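Long-range contacts in probable Zn binding protein (PDB 3Q69), which is a putative mucus-binding protein of Lactobacillus acidophilus, seen here as one Muc B2-like domain, and probably attaches the bacterium to host mucus: residues Glu3-Thr8 against Gly39-Thr44; Thr12-Tyr17 against Asn95-Val100; His29-Ile34 against Gln58-Leu63. All coordinates share one frame; numbering follows the deposited sequence.

Contacts 1 and 2 both use the long strand 2-19, in one mixed sheet: contact 1 pairs its start antiparallel with the end of strand 27-42, while contact 2 pairs a later part parallel with strand 96-104. Contact 3 leaves the plane of that sheet and joins strand 27-42 to strand 55-64 of a separate two-stranded sheet. Contact 1 lies at the surface, its centre about 26 Å from the centre of the chain, and carries a salt bridge on its ladder. Contact 2, the most buried, has a polar face and a mixed one. Contact 3, near the chain centre, is also mostly at the surface apart from the buried Phe60 and relies on methyl groups over rings.

Contact 1 (Glu3-Thr8 against Gly39-Thr44); sequences EPIKRT and GKRDLT
Ile5 lays its CG2 methyl over one face of the Arg41 guanidinium, off toward the rim, with CG2 3.5 Å from Arg41 CZ; Glu3 sits at the edge, its OE1 2.7 Å from Arg41 NH1. This salt bridge is not coplanar: the carboxylate and guanidinium planes stand 79° apart, and NH1 comes in from above the carboxylate plane. Arg41 has a second acidic partner in Glu48, which takes NH2. Directly across from each other, Glu3 and Arg41 send their side chains to the same face; they are a hydrogen-bonded pair where strands 2-19 and 27-42 run antiparallel in the mixed sheet of this Muc B2-like domain. Glu3 N donates to Arg41 O at 2.9 Å and Arg41 N returns a bond to Glu3 O. Ile5 and Gly39 repeat the pattern, and Pro4, lacking an N-H, takes the non-hydrogen-bonded place between. Gly39 has no side chain, consistent with room for Ile5 CG1 between its backbone N and carbonyl carbon (chi1 54°); with the chain extended beyond, CD1 comes 3.3 Å from Lys40 O. Leu43 crosses Glu3 at about a right angle, its CD2 3.4 Å from Glu3 CD.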
# COMPACT_ATOMS: atom_id res chain seq x y z
N GLU A 3 23.45 5.59 18.58
CA GLU A 3 22.42 4.64 18.97
C GLU A 3 21.54 4.33 17.76
O GLU A 3 21.34 5.18 16.88
CB GLU A 3 21.55 5.20 20.09
CG GLU A 3 20.84 6.49 19.71
CD GLU A 3 19.91 6.99 20.78
OE1 GLU A 3 19.51 8.18 20.71
OE2 GLU A 3 19.59 6.20 21.69
N PRO A 4 21.01 3.10 17.69
CA PRO A 4 20.15 2.75 16.57
C PRO A 4 18.78 3.40 16.69
O PRO A 4 18.25 3.58 17.80
CB PRO A 4 20.07 1.23 16.67
CG PRO A 4 20.20 0.98 18.11
CD PRO A 4 21.31 1.91 18.50
N ILE A 5 18.22 3.79 15.55
CA ILE A 5 16.89 4.40 15.52
C ILE A 5 16.21 3.81 14.28
O ILE A 5 16.87 3.16 13.45
CB ILE A 5 16.97 5.95 15.42
CG1 ILE A 5 17.84 6.36 14.22
CG2 ILE A 5 17.49 6.55 16.73
CD1 ILE A 5 17.79 7.85 13.87
N LYS A 6 14.91 4.02 14.15
CA LYS A 6 14.20 3.47 13.00
C LYS A 6 12.93 4.25 12.75
O LYS A 6 12.46 5.01 13.61
CB LYS A 6 13.88 1.99 13.23
CG LYS A 6 12.83 1.72 14.32
CD LYS A 6 12.79 0.25 14.71
CE LYS A 6 11.83 0.04 15.85
NZ LYS A 6 10.45 0.50 15.51
N ARG A 7 12.41 4.11 11.53
CA ARG A 7 11.17 4.79 11.18
C ARG A 7 10.37 3.87 10.27
O ARG A 7 10.92 3.11 9.48
CB ARG A 7 11.45 6.15 10.50
CG ARG A 7 12.36 6.09 9.27
CD ARG A 7 12.49 7.46 8.62
NE ARG A 7 13.50 7.48 7.57
CZ ARG A 7 13.76 8.53 6.80
NH1 ARG A 7 14.70 8.44 5.86
NH2 ARG A 7 13.11 9.67 6.95
N THR A 8 9.04 3.95 10.40
CA THR A 8 8.14 3.10 9.63
C THR A 8 7.11 3.84 8.79
O THR A 8 6.52 4.82 9.21
CB THR A 8 7.39 2.15 10.56
OG1 THR A 8 8.34 1.36 11.29
CG2 THR A 8 6.47 1.23 9.76
N GLY A 39 18.54 3.37 11.13
CA GLY A 39 19.51 4.45 11.08
C GLY A 39 20.17 4.60 12.44
O GLY A 39 20.01 3.77 13.33
N LYS A 40 20.92 5.68 12.61
CA LYS A 40 21.61 5.94 13.86
C LYS A 40 21.39 7.38 14.29
O LYS A 40 21.08 8.24 13.48
CB LYS A 40 23.12 5.70 13.70
CG LYS A 40 23.52 4.31 13.22
CD LYS A 40 23.21 3.23 14.25
CE LYS A 40 23.44 1.83 13.66
NZ LYS A 40 22.87 0.76 14.56
N ARG A 41 21.57 7.63 15.58
CA ARG A 41 21.47 8.97 16.13
C ARG A 41 22.75 9.21 16.92
O ARG A 41 23.20 8.35 17.67
CB ARG A 41 20.28 9.10 17.08
CG ARG A 41 20.21 10.49 17.75
CD ARG A 41 19.06 10.60 18.77
NE ARG A 41 17.76 10.34 18.15
CZ ARG A 41 16.87 9.45 18.59
NH1 ARG A 41 17.13 8.72 19.67
NH2 ARG A 41 15.71 9.29 17.96
N ASP A 42 23.35 10.37 16.74
CA ASP A 42 24.56 10.68 17.46
C ASP A 42 24.11 11.05 18.88
O ASP A 42 23.20 11.86 19.07
CB ASP A 42 25.28 11.84 16.79
CG ASP A 42 26.70 11.98 17.27
OD1 ASP A 42 26.88 12.31 18.46
OD2 ASP A 42 27.63 11.74 16.47
N LEU A 43 24.74 10.44 19.87
CA LEU A 43 24.38 10.70 21.26
C LEU A 43 24.94 12.03 21.76
O LEU A 43 24.51 12.54 22.80
CB LEU A 43 24.86 9.54 22.14
CG LEU A 43 24.13 8.22 21.87
CD1 LEU A 43 24.77 7.09 22.64
CD2 LEU A 43 22.66 8.39 22.29
N THR A 44 25.87 12.60 21.00
CA THR A 44 26.51 13.85 21.37
C THR A 44 25.77 15.10 20.94
O THR A 44 25.58 16.01 21.74
CB THR A 44 27.94 13.92 20.80
OG1 THR A 44 28.72 12.82 21.29
CG2 THR A 44 28.61 15.22 21.23

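Contact 2 (Thr12-Tyr17 against Asn95-Val100); sequences TQTIHY and NREETV
His16 and Glu97 meet through a bond from NE2 to OE2 of 2.6 Å, with 155° at the hydrogen. The carboxylate oxygen lies at the ring edge, in its plane, and offers its anti lone pair. Further along the same face a water lies 2.6 Å from Thr12 OG1, sits equally close to Thr14 OG1, and donates to Arg96 O. The other face is mixed: Val100 runs alongside Tyr17 with CB 3.8 Å from Tyr17 CD1, Ile15 CD1 rests 3.5 Å from the aliphatic Glu98 CG, and Arg96 turns its polar end to Asp81. Between the two faces runs a parallel ladder in which His16 N binds Glu98 O at 2.8 Å and His16 O receives Val100 N. This pairing of the first and last long strands recalls the beta-grasp of the ubiquitin clan, although this domain is built without a helix. Glu97 pairs with Thr14 in the ladder, and its chain, with CG trans to the backbone N (chi1 170°) and extended beyond, reaches on to the next residue of that face, His16. The other ring nitrogen, ND1, is held by Asp28 of strand 27-42. Were His16 replaced by an alanine, the Glu97 and Asp28 carboxylates would probably be left without the ring that joins them. With an acid at each nitrogen, the imidazole is likely to favour its doubly protonated, cationic form.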
# COMPACT_ATOMS: atom_id res chain seq x y z
N THR A 12 -1.23 1.17 2.44
CA THR A 12 -2.32 0.23 2.35
C THR A 12 -3.05 0.31 1.03
O THR A 12 -3.07 1.33 0.38
CB THR A 12 -3.32 0.46 3.50
OG1 THR A 12 -4.14 1.59 3.18
CG2 THR A 12 -2.57 0.76 4.80
N GLN A 13 -3.65 -0.80 0.65
CA GLN A 13 -4.43 -0.90 -0.58
C GLN A 13 -5.87 -1.21 -0.19
O GLN A 13 -6.13 -2.21 0.46
CB GLN A 13 -3.88 -2.01 -1.47
CG GLN A 13 -4.67 -2.19 -2.75
CD GLN A 13 -4.29 -3.43 -3.51
OE1 GLN A 13 -4.40 -4.55 -3.00
NE2 GLN A 13 -3.83 -3.25 -4.73
N THR A 14 -6.79 -0.34 -0.59
CA THR A 14 -8.21 -0.52 -0.29
C THR A 14 -9.00 -0.67 -1.58
O THR A 14 -9.08 0.25 -2.38
CB THR A 14 -8.78 0.67 0.50
OG1 THR A 14 -8.09 0.78 1.75
CG2 THR A 14 -10.26 0.47 0.76
N ILE A 15 -9.59 -1.84 -1.76
CA ILE A 15 -10.39 -2.15 -2.93
C ILE A 15 -11.88 -2.20 -2.60
O ILE A 15 -12.32 -2.98 -1.75
CB ILE A 15 -9.98 -3.51 -3.53
CG1 ILE A 15 -8.48 -3.51 -3.84
CG2 ILE A 15 -10.77 -3.78 -4.81
CD1 ILE A 15 -8.08 -2.51 -4.88
N HIS A 16 -12.66 -1.36 -3.28
CA HIS A 16 -14.10 -1.29 -3.07
C HIS A 16 -14.81 -2.12 -4.13
O HIS A 16 -14.35 -2.19 -5.29
CB HIS A 16 -14.59 0.16 -3.13
CG HIS A 16 -14.05 1.03 -2.04
ND1 HIS A 16 -14.31 0.80 -0.71
CD2 HIS A 16 -13.26 2.13 -2.10
CE1 HIS A 16 -13.71 1.74 0.01
NE2 HIS A 16 -13.07 2.55 -0.80
N TYR A 17 -15.92 -2.75 -3.74
CA TYR A 17 -16.69 -3.56 -4.66
C TYR A 17 -18.13 -3.07 -4.63
O TYR A 17 -18.81 -3.18 -3.62
CB TYR A 17 -16.62 -5.03 -4.25
CG TYR A 17 -15.21 -5.58 -4.26
CD1 TYR A 17 -14.56 -5.86 -5.45
CD2 TYR A 17 -14.50 -5.77 -3.07
CE1 TYR A 17 -13.25 -6.31 -5.47
CE2 TYR A 17 -13.19 -6.23 -3.07
CZ TYR A 17 -12.57 -6.50 -4.28
OH TYR A 17 -11.27 -6.95 -4.31
N ASN A 95 -0.87 5.40 -0.25
CA ASN A 95 -1.96 4.45 -0.21
C ASN A 95 -2.71 4.34 -1.54
O ASN A 95 -2.90 5.31 -2.24
CB ASN A 95 -2.91 4.82 0.93
CG ASN A 95 -2.18 5.02 2.24
OD1 ASN A 95 -1.25 4.29 2.56
ND2 ASN A 95 -2.63 6.00 3.03
N ARG A 96 -3.14 3.13 -1.88
CA ARG A 96 -3.87 2.89 -3.11
C ARG A 96 -5.32 2.65 -2.74
O ARG A 96 -5.63 2.13 -1.65
CB ARG A 96 -3.35 1.64 -3.84
CG ARG A 96 -1.89 1.26 -3.57
CD ARG A 96 -0.93 2.35 -3.95
NE ARG A 96 -0.03 1.97 -5.03
CZ ARG A 96 1.11 2.60 -5.29
NH1 ARG A 96 1.48 3.63 -4.54
NH2 ARG A 96 1.87 2.22 -6.31
N GLU A 97 -6.21 3.01 -3.66
CA GLU A 97 -7.63 2.84 -3.45
C GLU A 97 -8.38 2.88 -4.77
O GLU A 97 -8.22 3.81 -5.55
CB GLU A 97 -8.18 3.92 -2.50
CG GLU A 97 -9.72 3.96 -2.41
CD GLU A 97 -10.24 4.85 -1.28
OE1 GLU A 97 -9.64 5.91 -1.01
OE2 GLU A 97 -11.27 4.49 -0.67
N GLU A 98 -9.18 1.86 -5.04
CA GLU A 98 -9.97 1.86 -6.25
C GLU A 98 -11.26 1.07 -6.07
O GLU A 98 -11.46 0.36 -5.08
CB GLU A 98 -9.16 1.36 -7.46
CG GLU A 98 -8.43 0.01 -7.32
CD GLU A 98 -7.69 -0.37 -8.61
OE1 GLU A 98 -8.34 -0.57 -9.68
OE2 GLU A 98 -6.45 -0.47 -8.57
N THR A 99 -12.16 1.22 -7.03
CA THR A 99 -13.42 0.52 -6.96
C THR A 99 -13.60 -0.36 -8.19
O THR A 99 -13.27 0.04 -9.30
CB THR A 99 -14.58 1.52 -6.89
OG1 THR A 99 -14.36 2.43 -5.80
CG2 THR A 99 -15.90 0.80 -6.70
N VAL A 100 -14.12 -1.55 -7.95
CA VAL A 100 -14.41 -2.49 -9.01
C VAL A 100 -15.92 -2.42 -9.17
O VAL A 100 -16.65 -2.56 -8.19
CB VAL A 100 -13.98 -3.92 -8.61
CG1 VAL A 100 -14.26 -4.90 -9.76
CG2 VAL A 100 -12.48 -3.92 -8.27
O HOH W 1 -5.90 2.09 1.35

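Contact 3 (His29-Ile34 against Gln58-Leu63); sequences HVVSLI and QTFEAL
Leu33 puts its CD1 methyl squarely over the centre of the Phe60 ring, 3.6 Å from the ring centroid and only 5° off the ring normal, a CH-pi contact. It joins two layers of the domain: strand 27-42 belongs to the mixed sheet, strand 55-64 to a two-stranded sheet with 77-86, and the two run antiparallel across a gap of 7.8 Å between the axes of the short segments, spanned by side chains instead of a backbone ladder. Phe60 is the buried residue here, and Leu33 and Val31 both reach the CD1-CE1 side of its ring. Leu33 CG lies 3.5 Å from Phe60 CE1, Val31 CG2 slides past at 3.6 Å from Phe60 CD1, and the backbone of Ser32 meets the ring edge. Gln13 of strand 2-19 and Val83 of strand 77-86 also touch the Phe60 side chain, so the ring is gripped from several strands. Toward the other end, Leu63 does for His29 what Leu33 does for Phe60, though less centrally. With its CG anti to the backbone N (chi1 -173°), Leu63 stands up from its strand and meets the imidazole coming from the opposite direction; both methyls press against the ring, CD1 displaced toward the rim and CD2 3.4 Å from His29 CG. How close CD1 really comes is doubtful; Tyr17 touches Leu63 as well. At the far end Gln58 packs its CB near Leu33 CD1 and sends an extended chain up to the mixed sheet. There Gln58 NE2 donates to Ile34 O at 2.9 Å; the acceptor lies in the plane of the Gln58 amide, but NE2 comes in 66° out of the Ile34 carbonyl plane.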
# COMPACT_ATOMS: atom_id res chain seq x y z
N HIS A 29 -11.63 -4.91 0.42
CA HIS A 29 -10.45 -5.73 0.63
C HIS A 29 -9.31 -4.81 1.00
O HIS A 29 -8.91 -3.97 0.20
CB HIS A 29 -10.09 -6.50 -0.63
CG HIS A 29 -9.00 -7.50 -0.43
ND1 HIS A 29 -7.73 -7.15 -0.06
CD2 HIS A 29 -9.00 -8.85 -0.56
CE1 HIS A 29 -6.98 -8.24 0.03
NE2 HIS A 29 -7.73 -9.28 -0.27
N VAL A 30 -8.81 -4.93 2.22
CA VAL A 30 -7.71 -4.08 2.67
C VAL A 30 -6.48 -4.89 3.02
O VAL A 30 -6.59 -5.91 3.69
CB VAL A 30 -8.14 -3.26 3.90
CG1 VAL A 30 -7.08 -2.26 4.27
CG2 VAL A 30 -9.47 -2.53 3.60
N VAL A 31 -5.33 -4.43 2.53
CA VAL A 31 -4.04 -5.05 2.80
C VAL A 31 -3.03 -3.95 3.03
O VAL A 31 -3.20 -2.80 2.60
CB VAL A 31 -3.54 -5.96 1.64
CG1 VAL A 31 -4.37 -7.22 1.60
CG2 VAL A 31 -3.62 -5.22 0.31
N SER A 32 -1.93 -4.31 3.67
CA SER A 32 -0.95 -3.32 3.99
C SER A 32 0.47 -3.77 3.75
O SER A 32 0.77 -4.96 3.77
CB SER A 32 -1.13 -2.92 5.46
OG SER A 32 -0.02 -2.19 5.93
N LEU A 33 1.35 -2.80 3.53
CA LEU A 33 2.76 -3.08 3.31
C LEU A 33 3.49 -2.18 4.30
O LEU A 33 3.30 -0.95 4.32
CB LEU A 33 3.15 -2.76 1.87
CG LEU A 33 2.53 -3.67 0.81
CD1 LEU A 33 2.94 -3.27 -0.57
CD2 LEU A 33 2.90 -5.09 1.11
N ILE A 34 4.32 -2.79 5.13
CA ILE A 34 5.06 -2.06 6.15
C ILE A 34 6.54 -1.95 5.78
O ILE A 34 7.22 -2.94 5.55
CB ILE A 34 4.87 -2.76 7.50
CG1 ILE A 34 3.37 -2.99 7.71
CG2 ILE A 34 5.48 -1.92 8.64
CD1 ILE A 34 3.00 -3.80 8.97
N GLN A 58 8.05 -3.40 -2.35
CA GLN A 58 7.23 -4.55 -1.97
C GLN A 58 6.03 -4.52 -2.93
O GLN A 58 5.73 -3.50 -3.56
CB GLN A 58 6.76 -4.44 -0.50
CG GLN A 58 7.89 -4.40 0.50
CD GLN A 58 7.45 -4.56 1.94
OE1 GLN A 58 7.07 -5.65 2.39
NE2 GLN A 58 7.50 -3.46 2.69
N THR A 59 5.32 -5.63 -2.99
CA THR A 59 4.20 -5.72 -3.90
C THR A 59 2.88 -6.13 -3.29
O THR A 59 2.82 -7.06 -2.49
CB THR A 59 4.48 -6.74 -5.04
OG1 THR A 59 5.60 -6.28 -5.81
CG2 THR A 59 3.26 -6.89 -5.94
N PHE A 60 1.84 -5.42 -3.67
CA PHE A 60 0.48 -5.72 -3.27
C PHE A 60 0.14 -6.79 -4.31
O PHE A 60 -0.07 -6.46 -5.48
CB PHE A 60 -0.43 -4.52 -3.50
CG PHE A 60 -0.36 -3.47 -2.43
CD1 PHE A 60 -0.70 -3.76 -1.11
CD2 PHE A 60 -0.07 -2.15 -2.78
CE1 PHE A 60 -0.75 -2.73 -0.14
CE2 PHE A 60 -0.12 -1.13 -1.83
CZ PHE A 60 -0.47 -1.43 -0.50
N GLU A 61 0.12 -8.06 -3.92
CA GLU A 61 -0.17 -9.15 -4.86
C GLU A 61 -1.47 -8.99 -5.65
O GLU A 61 -2.39 -8.28 -5.23
CB GLU A 61 -0.19 -10.49 -4.13
CG GLU A 61 1.07 -10.79 -3.30
CD GLU A 61 2.34 -10.83 -4.15
OE1 GLU A 61 2.34 -11.52 -5.19
OE2 GLU A 61 3.32 -10.16 -3.76
N ALA A 62 -1.54 -9.69 -6.78
CA ALA A 62 -2.72 -9.67 -7.64
C ALA A 62 -3.91 -10.09 -6.79
O ALA A 62 -3.82 -11.03 -6.01
CB ALA A 62 -2.54 -10.61 -8.81
N LEU A 63 -5.02 -9.38 -6.94
CA LEU A 63 -6.23 -9.65 -6.17
C LEU A 63 -7.41 -9.93 -7.10
O LEU A 63 -8.04 -9.01 -7.62
CB LEU A 63 -6.55 -8.44 -5.29
CG LEU A 63 -7.69 -8.62 -4.28
CD1 LEU A 63 -7.23 -9.57 -3.18
CD2 LEU A 63 -8.08 -7.26 -3.70